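Type III effector HopA1 (PDB 4RSX) is a bacterial effector that probably passes through the type III secretion system of Pseudomonas syringae into plant cells, where its molecular action remains uncertain. Local coordinates at residues R80-Y85 and F95-I100. Residues are numbered along the deposited sequence; the frame is centred on the assembly and turned at random.
Sequences RNLDKY and FFYRII
Leu82 and Tyr97 form the buried half of this contact: CD1 of Leu82 lies 3.8 Å from CE1 of Tyr97, meeting the ring at its edge, near its plane. The leucine branch reaches across because CG is anti to the backbone N (chi1 -176°), which carries the branched end, with CD1 foremost, out from the helix to meet the tyrosine at about a right angle. Leucine suits the spot, since its other neighbours include Val66 of strand 64-68, while Leu52 and Leu55 of helix 45-58 touch the Tyr97 side chain. A tyrosine can be buried here because its hydroxyl has a partner: OH hydrogen-bonds to the backbone oxygen of Ala92. Tyr97 OH also lies at the edge of the Tyr85 ring, in its plane, 3.8 Å from Tyr85 CE2, a van der Waals approach.

The outer half, Tyr85 with Phe95, is partly exposed and rests on a single close approach, Tyr85 OH to Phe95 CD2 at 3.2 Å, the side chains crossing at about a right angle. Tyr85 leaves the helix with its CB directed toward the strand, and CG anti to the backbone N (chi1 -180°) carries the hydroxyl to Phe95. Both residues touch Asp70; an aromatic ring with a polar end fits such a border between core and solvent. On the solvent side, Asn81 is the N-cap, its OD1 accepting from Lys84 N at 3.2 Å with the donor above the carbonyl plane; its short amide can reach back to this first-turn N-H. Exposed Lys84 forms a salt bridge with Glu88.

No hydrogen bond joins the two segments. In this C-terminal portion of HopA1, a short helix packs through Leu82 and Tyr85 against outermost strand 64-68 and its neighbour 96-101, in the antiparallel sheet of an alpha/beta fold.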
ATOM      1  N   ARG A  80      -9.673   0.151 -20.437  1.00 53.46           N
ATOM      2  CA  ARG A  80      -9.057   1.206 -21.243  1.00 53.09           C
ATOM      3  C   ARG A  80     -10.009   2.369 -21.569  1.00 51.54           C
ATOM      4  O   ARG A  80      -9.681   3.216 -22.402  1.00 58.99           O
ATOM      5  CB  ARG A  80      -8.463   0.628 -22.542  1.00 53.21           C
ATOM      6  CG  ARG A  80      -7.688  -0.679 -22.366  1.00 55.48           C
ATOM      7  CD  ARG A  80      -6.619  -0.581 -21.280  1.00 49.39           C
ATOM      8  NE  ARG A  80      -6.347  -1.896 -20.703  1.00 56.97           N
ATOM      9  CZ  ARG A  80      -5.320  -2.675 -21.045  1.00 61.96           C
ATOM     10  NH1 ARG A  80      -4.445  -2.260 -21.955  1.00 55.85           N
ATOM     11  NH2 ARG A  80      -5.167  -3.867 -20.473  1.00 62.71           N
ATOM     12  N   ASN A  81     -11.182   2.411 -20.938  1.00 34.85           N
ATOM     13  CA  ASN A  81     -12.099   3.540 -21.134  1.00 33.26           C
ATOM     14  C   ASN A  81     -12.541   4.123 -19.797  1.00 26.88           C
ATOM     15  O   ASN A  81     -13.614   3.804 -19.281  1.00 23.05           O
ATOM     16  CB  ASN A  81     -13.318   3.140 -21.975  1.00 34.89           C
ATOM     17  CG  ASN A  81     -14.124   4.348 -22.457  1.00 39.71           C
ATOM     18  OD1 ASN A  81     -14.052   5.447 -21.883  1.00 33.36           O
ATOM     19  ND2 ASN A  81     -14.900   4.145 -23.515  1.00 34.01           N
ATOM     20  N   LEU A  82     -11.699   4.987 -19.244  1.00 40.32           N
ATOM     21  CA  LEU A  82     -11.916   5.506 -17.902  1.00 37.62           C
ATOM     22  C   LEU A  82     -13.255   6.230 -17.777  1.00 34.53           C
ATOM     23  O   LEU A  82     -14.034   5.959 -16.849  1.00 35.34           O
ATOM     24  CB  LEU A  82     -10.767   6.437 -17.515  1.00 32.01           C
ATOM     25  CG  LEU A  82     -10.857   6.946 -16.083  1.00 31.16           C
ATOM     26  CD1 LEU A  82     -10.921   5.765 -15.123  1.00 31.09           C
ATOM     27  CD2 LEU A  82      -9.681   7.871 -15.757  1.00 25.16           C
ATOM     28  N   ASP A  83     -13.529   7.121 -18.727  1.00 28.09           N
ATOM     29  CA  ASP A  83     -14.722   7.969 -18.656  1.00 32.81           C
ATOM     30  C   ASP A  83     -16.010   7.153 -18.630  1.00 29.42           C
ATOM     31  O   ASP A  83     -16.946   7.485 -17.905  1.00 33.85           O
ATOM     32  CB  ASP A  83     -14.740   8.982 -19.809  1.00 30.62           C
ATOM     33  CG  ASP A  83     -13.582   9.963 -19.745  1.00 35.85           C
ATOM     34  OD1 ASP A  83     -12.634   9.731 -18.958  1.00 35.08           O
ATOM     35  OD2 ASP A  83     -13.607  10.963 -20.494  1.00 42.21           O
ATOM     36  N   LYS A  84     -16.041   6.069 -19.401  1.00 30.09           N
ATOM     37  CA  LYS A  84     -17.215   5.200 -19.459  1.00 30.38           C
ATOM     38  C   LYS A  84     -17.422   4.420 -18.168  1.00 34.49           C
ATOM     39  O   LYS A  84     -18.548   4.296 -17.696  1.00 32.90           O
ATOM     40  CB  LYS A  84     -17.120   4.232 -20.643  1.00 40.00           C
ATOM     41  CG  LYS A  84     -18.412   3.456 -20.922  1.00 48.90           C
ATOM     42  CD  LYS A  84     -18.228   2.415 -22.035  1.00 49.71           C
ATOM     43  CE  LYS A  84     -19.568   1.872 -22.533  1.00 54.64           C
ATOM     44  NZ  LYS A  84     -20.361   1.214 -21.461  1.00 59.74           N
ATOM     45  N   TYR A  85     -16.337   3.892 -17.596  1.00 38.55           N
ATOM     46  CA  TYR A  85     -16.429   3.167 -16.323  1.00 33.12           C
ATOM     47  C   TYR A  85     -16.980   4.066 -15.206  1.00 28.87           C
ATOM     48  O   TYR A  85     -17.870   3.670 -14.449  1.00 32.94           O
ATOM     49  CB  TYR A  85     -15.063   2.573 -15.921  1.00 29.09           C
ATOM     50  CG  TYR A  85     -15.096   1.805 -14.610  1.00 28.85           C
ATOM     51  CD1 TYR A  85     -15.432   0.456 -14.582  1.00 25.91           C
ATOM     52  CD2 TYR A  85     -14.796   2.436 -13.396  1.00 28.10           C
ATOM     53  CE1 TYR A  85     -15.466  -0.252 -13.391  1.00 29.04           C
ATOM     54  CE2 TYR A  85     -14.835   1.733 -12.186  1.00 24.50           C
ATOM     55  CZ  TYR A  85     -15.172   0.388 -12.199  1.00 30.52           C
ATOM     56  OH  TYR A  85     -15.220  -0.331 -11.027  1.00 29.84           O
ATOM     57  N   PHE A  95     -13.932   1.239  -5.911  1.00 19.44           N
ATOM     58  CA  PHE A  95     -12.869   0.336  -6.325  1.00 19.73           C
ATOM     59  C   PHE A  95     -11.528   1.050  -6.473  1.00 22.27           C
ATOM     60  O   PHE A  95     -11.458   2.277  -6.371  1.00 17.97           O
ATOM     61  CB  PHE A  95     -13.253  -0.396  -7.617  1.00 27.50           C
ATOM     62  CG  PHE A  95     -14.242  -1.530  -7.407  1.00 29.02           C
ATOM     63  CD1 PHE A  95     -14.672  -1.872  -6.124  1.00 30.93           C
ATOM     64  CD2 PHE A  95     -14.727  -2.256  -8.489  1.00 29.83           C
ATOM     65  CE1 PHE A  95     -15.582  -2.916  -5.919  1.00 31.32           C
ATOM     66  CE2 PHE A  95     -15.634  -3.306  -8.297  1.00 35.83           C
ATOM     67  CZ  PHE A  95     -16.062  -3.633  -7.006  1.00 34.48           C
ATOM     68  N   PHE A  96     -10.466   0.278  -6.704  1.00 23.24           N
ATOM     69  CA  PHE A  96      -9.132   0.846  -6.912  1.00 21.51           C
ATOM     70  C   PHE A  96      -8.906   1.343  -8.337  1.00 20.69           C
ATOM     71  O   PHE A  96      -9.420   0.762  -9.291  1.00 22.59           O
ATOM     72  CB  PHE A  96      -8.061  -0.199  -6.617  1.00 18.26           C
ATOM     73  CG  PHE A  96      -7.724  -0.324  -5.170  1.00 19.21           C
ATOM     74  CD1 PHE A  96      -6.869   0.589  -4.563  1.00 16.55           C
ATOM     75  CD2 PHE A  96      -8.249  -1.360  -4.416  1.00 20.72           C
ATOM     76  CE1 PHE A  96      -6.551   0.471  -3.225  1.00 20.55           C
ATOM     77  CE2 PHE A  96      -7.942  -1.484  -3.071  1.00 23.48           C
ATOM     78  CZ  PHE A  96      -7.090  -0.570  -2.475  1.00 22.81           C
ATOM     79  N   TYR A  97      -8.106   2.396  -8.472  1.00 13.24           N
ATOM     80  CA  TYR A  97      -7.618   2.831  -9.773  1.00 13.30           C
ATOM     81  C   TYR A  97      -6.094   2.755  -9.784  1.00 13.04           C
ATOM     82  O   TYR A  97      -5.441   3.038  -8.777  1.00 12.31           O
ATOM     83  CB  TYR A  97      -8.060   4.265 -10.050  1.00 13.95           C
ATOM     84  CG  TYR A  97      -9.557   4.437 -10.152  1.00 14.12           C
ATOM     85  CD1 TYR A  97     -10.177   4.489 -11.387  1.00 17.00           C
ATOM     86  CD2 TYR A  97     -10.350   4.555  -9.016  1.00 14.90           C
ATOM     87  CE1 TYR A  97     -11.549   4.657 -11.503  1.00 18.54           C
ATOM     88  CE2 TYR A  97     -11.729   4.710  -9.113  1.00 15.13           C
ATOM     89  CZ  TYR A  97     -12.319   4.760 -10.368  1.00 20.26           C
ATOM     90  OH  TYR A  97     -13.679   4.917 -10.504  1.00 17.08           O
ATOM     91  N   ARG A  98      -5.511   2.366 -10.907  1.00 16.82           N
ATOM     92  CA  ARG A  98      -4.065   2.455 -10.997  1.00 18.59           C
ATOM     93  C   ARG A  98      -3.679   3.618 -11.870  1.00 18.41           C
ATOM     94  O   ARG A  98      -4.406   3.988 -12.799  1.00 18.69           O
ATOM     95  CB  ARG A  98      -3.402   1.156 -11.471  1.00 20.65           C
ATOM     96  CG  ARG A  98      -4.024   0.525 -12.689  1.00 32.78           C
ATOM     97  CD  ARG A  98      -3.212  -0.693 -13.129  1.00 40.21           C
ATOM     98  NE  ARG A  98      -2.957  -1.624 -12.029  1.00 41.73           N
ATOM     99  CZ  ARG A  98      -1.997  -2.545 -12.045  1.00 40.08           C
ATOM    100  NH1 ARG A  98      -1.202  -2.647 -13.101  1.00 35.67           N
ATOM    101  NH2 ARG A  98      -1.827  -3.358 -11.007  1.00 36.31           N
ATOM    102  N   ILE A  99      -2.548   4.213 -11.521  1.00 13.87           N
ATOM    103  CA  ILE A  99      -1.957   5.298 -12.274  1.00 13.58           C
ATOM    104  C   ILE A  99      -0.697   4.736 -12.902  1.00 14.91           C
ATOM    105  O   ILE A  99       0.223   4.331 -12.189  1.00 13.74           O
ATOM    106  CB  ILE A  99      -1.544   6.406 -11.315  1.00 14.17           C
ATOM    107  CG1 ILE A  99      -2.739   6.815 -10.447  1.00 15.36           C
ATOM    108  CG2 ILE A  99      -0.950   7.586 -12.078  1.00 12.23           C
ATOM    109  CD1 ILE A  99      -2.345   7.652  -9.216  1.00 13.64           C
ATOM    110  N   ILE A 100      -0.646   4.700 -14.228  1.00 17.55           N
ATOM    111  CA  ILE A 100       0.463   4.061 -14.928  1.00 19.18           C
ATOM    112  C   ILE A 100       1.107   5.007 -15.936  1.00 21.00           C
ATOM    113  O   ILE A 100       0.434   5.887 -16.492  1.00 22.12           O
ATOM    114  CB  ILE A 100       0.003   2.786 -15.676  1.00 22.67           C
ATOM    115  CG1 ILE A 100      -0.827   3.155 -16.903  1.00 23.40           C
ATOM    116  CG2 ILE A 100      -0.808   1.886 -14.758  1.00 24.45           C
ATOM    117  CD1 ILE A 100      -1.449   1.956 -17.574  1.00 30.14           C
TER